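Local coordinates for Mlr6093 protein (Mesorhizobium loti, PDB 2QJ8) that probably hydrolyses ester bonds or non-peptide carbon-nitrogen bonds of linear amides, as a zinc-dependent enzyme of the aspartoacylase family, at residues A[149-154]-A[203-208]; A[176-182]-A[249-254]. All blocks are in the same frame, centred on the assembly; numbering follows the deposited sequence. Where two conformers were deposited one is given.

Overall arrangement
Contacts 1 and 2 illustrate how two neighbouring strand pairings can differ in burial and geometry. Contact 1, whose centre lies about 7 Å from the chain centre, is core; contact 2, about 15 Å from it, is only partly buried and has a more exposed end at Gly249. The two meet where strands 152-155 and 178-182 run side by side, Ile153 O lying 2.8 Å from Leu180 N in a probable hydrogen bond. Contact 1 is a strongly angled antiparallel pairing, with one direct backbone bond, bridging waters and a buried glutamate. Contact 2 is a regular parallel ladder of five backbone bonds, finished by leucines, valine and a tryptophan ring.

Contact 1. Residues A[149-154]-A[203-208]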
ATOM      1  N   CYS A 149       9.284   4.247   2.157  1.00 28.87           N
ATOM      2  CA  CYS A 149      10.405   5.158   2.145  1.00 28.10           C
ATOM      3  C   CYS A 149      10.473   5.893   3.470  1.00 27.72           C
ATOM      4  O   CYS A 149       9.486   5.954   4.214  1.00 26.70           O
ATOM      5  CB  CYS A 149      10.363   6.121   0.959  1.00 30.99           C
ATOM      6  SG  CYS A 149       9.122   7.408   1.027  1.00 37.89           S
ATOM      7  N   ALA A 150      11.650   6.437   3.757  1.00 26.45           N
ATOM      8  CA  ALA A 150      11.883   7.191   4.978  1.00 27.01           C
ATOM      9  C   ALA A 150      11.036   8.471   4.992  1.00 28.17           C
ATOM     10  O   ALA A 150      10.819   9.041   3.927  1.00 27.65           O
ATOM     11  CB  ALA A 150      13.355   7.572   5.058  1.00 25.45           C
ATOM     12  N   PRO A 151      10.540   8.909   6.180  1.00 29.03           N
ATOM     13  CA  PRO A 151       9.872  10.229   6.239  1.00 28.81           C
ATOM     14  C   PRO A 151      10.981  11.238   5.990  1.00 27.60           C
ATOM     15  O   PRO A 151      11.965  11.276   6.724  1.00 29.24           O
ATOM     16  CB  PRO A 151       9.313  10.308   7.661  1.00 30.10           C
ATOM     17  CG  PRO A 151       9.372   8.896   8.185  1.00 31.25           C
ATOM     18  CD  PRO A 151      10.559   8.267   7.503  1.00 30.05           C
ATOM     19  N   SER A 152      10.820  12.019   4.928  1.00 28.70           N
ATOM     20  CA  SER A 152      11.923  12.809   4.400  1.00 27.09           C
ATOM     21  C   SER A 152      11.522  13.932   3.472  1.00 26.49           C
ATOM     22  O   SER A 152      10.358  14.131   3.202  1.00 26.09           O
ATOM     23  CB  SER A 152      12.805  11.832   3.565  1.00 27.12           C
ATOM     24  OG  SER A 152      12.064  11.192   2.537  1.00 27.25           O
ATOM     25  N   ILE A 153      12.530  14.701   3.070  1.00 27.63           N
ATOM     26  CA  ILE A 153      12.445  15.664   2.012  1.00 27.51           C
ATOM     27  C   ILE A 153      13.531  15.257   1.030  1.00 29.67           C
ATOM     28  O   ILE A 153      14.644  14.980   1.466  1.00 27.47           O
ATOM     29  CB  ILE A 153      12.702  17.097   2.513  1.00 28.90           C
ATOM     30  CG1 ILE A 153      11.469  17.608   3.276  1.00 30.10           C
ATOM     31  CG2 ILE A 153      12.992  18.011   1.363  1.00 27.96           C
ATOM     32  CD1 ILE A 153      11.721  18.801   4.097  1.00 23.63           C
ATOM     33  N   ILE A 154      13.194  15.177  -0.260  1.00 26.02           N
ATOM     34  CA  ILE A 154      14.157  14.898  -1.327  1.00 28.03           C
ATOM     35  C   ILE A 154      14.423  16.232  -2.009  1.00 30.05           C
ATOM     36  O   ILE A 154      13.487  16.878  -2.480  1.00 30.53           O
ATOM     37  CB  ILE A 154      13.645  13.900  -2.404  1.00 30.64           C
ATOM     38  CG1 ILE A 154      13.316  12.543  -1.778  1.00 27.07           C
ATOM     39  CG2 ILE A 154      14.692  13.727  -3.559  1.00 28.12           C
ATOM     40  CD1 ILE A 154      12.763  11.550  -2.776  1.00 31.26           C
ATOM     41  N   ILE A 203       9.348  22.650  -1.769  1.00 27.57           N
ATOM     42  CA  ILE A 203       9.668  21.586  -0.807  1.00 26.16           C
ATOM     43  C   ILE A 203       8.701  20.408  -0.975  1.00 29.37           C
ATOM     44  O   ILE A 203       7.493  20.584  -1.028  1.00 26.08           O
ATOM     45  CB  ILE A 203       9.730  22.159   0.638  1.00 28.05           C
ATOM     46  CG1 ILE A 203      10.943  23.091   0.748  1.00 30.82           C
ATOM     47  CG2 ILE A 203       9.891  21.088   1.655  1.00 22.33           C
ATOM     48  CD1 ILE A 203      11.025  23.786   2.052  1.00 29.79           C
ATOM     49  N   CYS A 204       9.280  19.212  -1.127  1.00 32.68           N
ATOM     50  CA  CYS A 204       8.540  17.994  -1.356  0.50 33.00           C
ATOM     51  C   CYS A 204       8.805  16.997  -0.222  1.00 31.56           C
ATOM     52  O   CYS A 204       9.920  16.493  -0.107  1.00 31.07           O
ATOM     53  CB  CYS A 204       8.998  17.453  -2.707  0.50 33.89           C
ATOM     54  SG  CYS A 204       8.010  16.167  -3.363  0.50 40.05           S
ATOM     55  N   THR A 205       7.791  16.740   0.605  1.00 32.05           N
ATOM     56  CA  THR A 205       7.897  15.784   1.711  1.00 33.95           C
ATOM     57  C   THR A 205       7.422  14.453   1.131  1.00 32.01           C
ATOM     58  O   THR A 205       6.449  14.427   0.400  1.00 35.33           O
ATOM     59  CB  THR A 205       7.063  16.190   2.900  1.00 31.79           C
ATOM     60  OG1 THR A 205       5.710  16.246   2.492  1.00 42.53           O
ATOM     61  CG2 THR A 205       7.484  17.574   3.408  1.00 31.49           C
ATOM     62  N   GLU A 206       8.099  13.362   1.461  1.00 31.95           N
ATOM     63  CA  GLU A 206       7.814  12.066   0.834  1.00 29.57           C
ATOM     64  C   GLU A 206       7.039  11.099   1.690  1.00 32.03           C
ATOM     65  O   GLU A 206       7.450  10.797   2.809  1.00 34.65           O
ATOM     66  CB  GLU A 206       9.103  11.395   0.385  1.00 28.57           C
ATOM     67  CG  GLU A 206       9.891  12.157  -0.666  1.00 31.88           C
ATOM     68  CD  GLU A 206       9.180  12.370  -2.003  1.00 36.32           C
ATOM     69  OE1 GLU A 206       8.285  11.589  -2.378  1.00 36.40           O
ATOM     70  OE2 GLU A 206       9.556  13.332  -2.711  1.00 45.68           O
ATOM     71  N   PHE A 207       5.937  10.609   1.107  1.00 35.44           N
ATOM     72  CA  PHE A 207       5.011   9.645   1.713  1.00 35.93           C
ATOM     73  C   PHE A 207       5.015   8.372   0.866  1.00 37.15           C
ATOM     74  O   PHE A 207       4.748   8.437  -0.341  1.00 37.94           O
ATOM     75  CB  PHE A 207       3.577  10.209   1.770  1.00 34.59           C
ATOM     76  CG  PHE A 207       3.407  11.406   2.699  1.00 37.52           C
ATOM     77  CD1 PHE A 207       3.729  12.690   2.279  1.00 39.03           C
ATOM     78  CD2 PHE A 207       2.902  11.247   3.992  1.00 41.58           C
ATOM     79  CE1 PHE A 207       3.562  13.775   3.129  1.00 35.68           C
ATOM     80  CE2 PHE A 207       2.726  12.348   4.836  1.00 37.86           C
ATOM     81  CZ  PHE A 207       3.084  13.613   4.398  1.00 35.63           C
ATOM     82  N   GLY A 208       5.387   7.248   1.487  1.00 37.32           N
ATOM     83  CA  GLY A 208       5.393   5.921   0.842  1.00 39.49           C
ATOM     84  C   GLY A 208       4.171   5.163   1.334  1.00 41.09           C
ATOM     85  O   GLY A 208       3.498   5.613   2.257  1.00 42.40           O
TER
HETATM   86  O   HOH W   1       6.530   7.081   4.073  1.00 35.94           O
HETATM   87  O   HOH W   2      12.004  18.947  -2.044  1.00 27.29           O
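The carboxylate of Glu206 is the flat group on which this contact turns: Ile154 CD1 lies over one of its faces, 3.8 Å from Glu206 CD. The two side chains cross at about a right angle, and Ile154 CD1 also touches Glu206 CG at 3.6 Å. Glu206 CG stands anti to the carbonyl carbon (chi1 -62°) and the chain bends at chi2, which sets the carboxylate against Ile154. Glu206 OE1 is hydrogen-bonded to ND1 of His141 on strand 136-144, so the buried group is held by a polar bond at one oxygen and by hydrocarbon over its face.

Between the backbones, Glu206 N donates to Ser152 O at 3.0 Å. The N-to-C directions of the two strands make 125°, far from straight antiparallel, and on either side of this bond water takes over: one molecule joins Cys149 O to Gly208 N, another joins Ile154 O to Cys204 N. Ser152 OG turns back to Ala150 O at 2.8 Å, a bond that spans Pro151 just before strand 152-155, while Glu206 CB packs 3.7 Å from that Ser152 OG. Nearby, Cys149 SG rests 3.8 Å from Gly208 N.

On the face of the sheet that carries Ile153 and Thr205, Ile153 CD1 meets Ile203 CG2 at 3.8 Å and Ile153 CG1 meets Thr205 CG2 at 4.0 Å, with helix 161-172 covering both isoleucines. Strand 201-208 runs parallel to strand 136-144 but antiparallel to 152-155; such a change of direction inside the sheet is characteristic of the mixed alpha/beta fold of M14-like zinc hydrolases.

Contact 2. Residues A[176-182]-A[249-254]; sequences LPVTLLW and GQTLET
Gly249 brings its CA to 3.6 Å from Leu176 O as the two segments come alongside. Gln250 begins the ladder: its N donates to Pro177 O, and its own O receives Thr179 N at 2.8 Å. Thr251 CA touches Thr179 O, and Leu252 N then bonds to that same carbonyl. Leu252 also inserts its side chain, CD1 meeting Val178 CG1 at 4.0 Å and CB meeting Leu180 CD1, while its O accepts Leu181 N. Glu253 sets CB against Leu181 CB on the opposite face. Thr254 N closes the ladder on Leu181 O at 3.0 Å. In the conformer given, with Thr254 OG1 anti to the backbone N (chi1 172°) and bonded to Leu326 O, CG2 is turned over a face of the Trp182 five-membered ring, although the modelled spacing is doubtfully short. An alanine in place of Trp182 would take away the indole and is likely to leave Gln259 OE1 without its NE1 donor and the ring of His184 without its edge-to-face partner. Strand 178-182 thus lies between parallel neighbours 152-155 and 250-261; antiparallel strand 322-329 follows, and Phe309 of strand 306-312 packs on Val178 and Leu180.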
ATOM      1  N   LEU A 176      13.150  16.141   9.710  1.00 27.11           N
ATOM      2  CA  LEU A 176      12.679  14.806   9.382  1.00 25.41           C
ATOM      3  C   LEU A 176      13.876  13.825   9.477  1.00 28.67           C
ATOM      4  O   LEU A 176      15.049  14.264   9.488  1.00 28.96           O
ATOM      5  CB  LEU A 176      12.085  14.773   7.970  1.00 26.98           C
ATOM      6  CG  LEU A 176      10.756  15.488   7.805  1.00 23.24           C
ATOM      7  CD1 LEU A 176      10.437  15.715   6.293  1.00 24.98           C
ATOM      8  CD2 LEU A 176       9.617  14.741   8.514  1.00 28.22           C
ATOM      9  N   PRO A 177      13.599  12.511   9.628  1.00 28.01           N
ATOM     10  CA  PRO A 177      14.648  11.483   9.665  1.00 29.02           C
ATOM     11  C   PRO A 177      15.739  11.588   8.600  1.00 28.37           C
ATOM     12  O   PRO A 177      16.913  11.415   8.929  1.00 28.91           O
ATOM     13  CB  PRO A 177      13.851  10.194   9.489  1.00 30.32           C
ATOM     14  CG  PRO A 177      12.609  10.471  10.189  1.00 27.29           C
ATOM     15  CD  PRO A 177      12.280  11.917   9.930  1.00 27.02           C
ATOM     16  N   VAL A 178      15.356  11.910   7.363  1.00 28.97           N
ATOM     17  CA  VAL A 178      16.284  12.045   6.246  1.00 25.99           C
ATOM     18  C   VAL A 178      16.026  13.251   5.359  1.00 26.32           C
ATOM     19  O   VAL A 178      14.881  13.527   5.006  1.00 26.82           O
ATOM     20  CB  VAL A 178      16.161  10.810   5.303  1.00 28.27           C
ATOM     21  CG1 VAL A 178      17.053  10.956   4.046  1.00 25.64           C
ATOM     22  CG2 VAL A 178      16.468   9.504   6.072  1.00 26.44           C
ATOM     23  N   THR A 179      17.075  13.983   4.998  1.00 25.06           N
ATOM     24  CA  THR A 179      16.961  14.949   3.901  1.00 28.09           C
ATOM     25  C   THR A 179      17.806  14.281   2.815  1.00 26.10           C
ATOM     26  O   THR A 179      18.973  14.020   3.039  1.00 24.88           O
ATOM     27  CB  THR A 179      17.449  16.388   4.232  1.00 30.23           C
ATOM     28  OG1 THR A 179      16.680  16.909   5.319  1.00 32.59           O
ATOM     29  CG2 THR A 179      17.288  17.306   2.988  1.00 25.97           C
ATOM     30  N   LEU A 180      17.227  13.987   1.652  1.00 28.90           N
ATOM     31  CA  LEU A 180      17.975  13.270   0.622  1.00 26.55           C
ATOM     32  C   LEU A 180      18.343  14.124  -0.570  1.00 27.44           C
ATOM     33  O   LEU A 180      17.449  14.636  -1.230  1.00 30.04           O
ATOM     34  CB  LEU A 180      17.171  12.064   0.123  1.00 24.48           C
ATOM     35  CG  LEU A 180      17.833  11.104  -0.888  1.00 26.30           C
ATOM     36  CD1 LEU A 180      19.068  10.373  -0.351  1.00 21.48           C
ATOM     37  CD2 LEU A 180      16.802  10.112  -1.379  1.00 25.76           C
ATOM     38  N   LEU A 181      19.645  14.230  -0.849  1.00 27.81           N
ATOM     39  CA  LEU A 181      20.114  14.922  -2.042  0.50 28.66           C
ATOM     40  C   LEU A 181      20.053  13.886  -3.170  1.00 28.60           C
ATOM     41  O   LEU A 181      20.652  12.820  -3.087  1.00 28.48           O
ATOM     42  CB  LEU A 181      21.526  15.488  -1.884  0.50 28.86           C
ATOM     43  CG  LEU A 181      21.829  16.425  -0.714  0.50 30.03           C
ATOM     44  CD1 LEU A 181      23.140  17.145  -1.010  0.50 31.21           C
ATOM     45  CD2 LEU A 181      20.741  17.442  -0.472  0.50 35.75           C
ATOM     46  N   TRP A 182      19.306  14.186  -4.224  1.00 30.55           N
ATOM     47  CA  TRP A 182      19.133  13.247  -5.314  1.00 32.55           C
ATOM     48  C   TRP A 182      18.780  13.942  -6.629  1.00 32.83           C
ATOM     49  O   TRP A 182      17.722  14.535  -6.757  1.00 28.69           O
ATOM     50  CB  TRP A 182      18.038  12.236  -4.927  1.00 33.19           C
ATOM     51  CG  TRP A 182      17.775  11.139  -5.941  1.00 35.03           C
ATOM     52  CD1 TRP A 182      18.602  10.727  -6.960  1.00 36.82           C
ATOM     53  CD2 TRP A 182      16.669  10.222  -5.942  1.00 33.13           C
ATOM     54  NE1 TRP A 182      18.034   9.682  -7.639  1.00 38.80           N
ATOM     55  CE2 TRP A 182      16.855   9.340  -7.034  1.00 33.38           C
ATOM     56  CE3 TRP A 182      15.529  10.081  -5.154  1.00 34.41           C
ATOM     57  CZ2 TRP A 182      15.937   8.333  -7.355  1.00 37.98           C
ATOM     58  CZ3 TRP A 182      14.616   9.071  -5.471  1.00 35.44           C
ATOM     59  CH2 TRP A 182      14.829   8.222  -6.571  1.00 36.23           C
ATOM     60  N   GLY A 249      18.055  13.522  12.656  1.00 31.38           N
ATOM     61  CA  GLY A 249      18.138  14.101  11.310  1.00 31.51           C
ATOM     62  C   GLY A 249      19.428  13.733  10.582  1.00 33.30           C
ATOM     63  O   GLY A 249      20.524  14.042  11.076  1.00 36.32           O
ATOM     64  N   GLN A 250      19.315  13.072   9.421  1.00 31.07           N
ATOM     65  CA  GLN A 250      20.474  12.687   8.614  1.00 30.98           C
ATOM     66  C   GLN A 250      20.353  13.317   7.242  1.00 30.07           C
ATOM     67  O   GLN A 250      19.263  13.367   6.680  1.00 28.15           O
ATOM     68  CB  GLN A 250      20.551  11.172   8.383  1.00 29.58           C
ATOM     69  CG  GLN A 250      20.733  10.298   9.597  1.00 35.71           C
ATOM     70  CD  GLN A 250      20.922   8.836   9.207  1.00 33.32           C
ATOM     71  OE1 GLN A 250      20.023   8.010   9.360  1.00 46.82           O
ATOM     72  NE2 GLN A 250      22.078   8.530   8.643  1.00 41.17           N
ATOM     73  N   THR A 251      21.482  13.767   6.707  1.00 28.80           N
ATOM     74  CA  THR A 251      21.560  14.282   5.346  1.00 30.20           C
ATOM     75  C   THR A 251      22.312  13.232   4.516  1.00 27.63           C
ATOM     76  O   THR A 251      23.501  12.947   4.747  1.00 27.69           O
ATOM     77  CB  THR A 251      22.223  15.654   5.285  1.00 31.20           C
ATOM     78  OG1 THR A 251      21.550  16.514   6.217  1.00 35.50           O
ATOM     79  CG2 THR A 251      22.073  16.242   3.856  1.00 28.17           C
ATOM     80  N   LEU A 252      21.598  12.661   3.552  1.00 27.88           N
ATOM     81  CA  LEU A 252      22.095  11.554   2.741  1.00 24.87           C
ATOM     82  C   LEU A 252      22.011  11.940   1.273  1.00 24.03           C
ATOM     83  O   LEU A 252      21.334  12.901   0.933  1.00 25.38           O
ATOM     84  CB  LEU A 252      21.243  10.301   3.018  1.00 23.01           C
ATOM     85  CG  LEU A 252      21.134   9.769   4.456  1.00 24.76           C
ATOM     86  CD1 LEU A 252      20.239   8.504   4.518  1.00 20.37           C
ATOM     87  CD2 LEU A 252      22.498   9.479   5.049  1.00 25.98           C
ATOM     88  N   GLU A 253      22.747  11.224   0.428  1.00 27.04           N
ATOM     89  CA  GLU A 253      22.684  11.422  -1.024  1.00 28.90           C
ATOM     90  C   GLU A 253      22.604  10.082  -1.714  1.00 27.45           C
ATOM     91  O   GLU A 253      23.148   9.087  -1.218  1.00 29.39           O
ATOM     92  CB  GLU A 253      23.854  12.252  -1.597  1.00 27.98           C
ATOM     93  CG  GLU A 253      25.179  11.625  -1.524  1.00 33.26           C
ATOM     94  CD  GLU A 253      26.292  12.546  -2.011  1.00 34.74           C
ATOM     95  OE1 GLU A 253      26.014  13.569  -2.679  1.00 46.08           O
ATOM     96  OE2 GLU A 253      27.451  12.225  -1.713  1.00 39.09           O
ATOM     97  N   THR A 254      21.949  10.092  -2.866  1.00 28.02           N
ATOM     98  CA  THR A 254      21.787   8.888  -3.677  0.50 29.21           C
ATOM     99  C   THR A 254      22.232   9.208  -5.089  1.00 30.61           C
ATOM    100  O   THR A 254      21.850  10.227  -5.653  1.00 30.02           O
ATOM    101  CB  THR A 254      20.352   8.297  -3.649  0.50 29.79           C
ATOM    102  OG1 THR A 254      20.250   7.242  -4.613  0.50 33.82           O
ATOM    103  CG2 THR A 254      19.324   9.298  -3.977  0.50 30.02           C
TER
HETATM  104  O   HOH W   3      17.474   9.850  10.893  1.00 32.80           O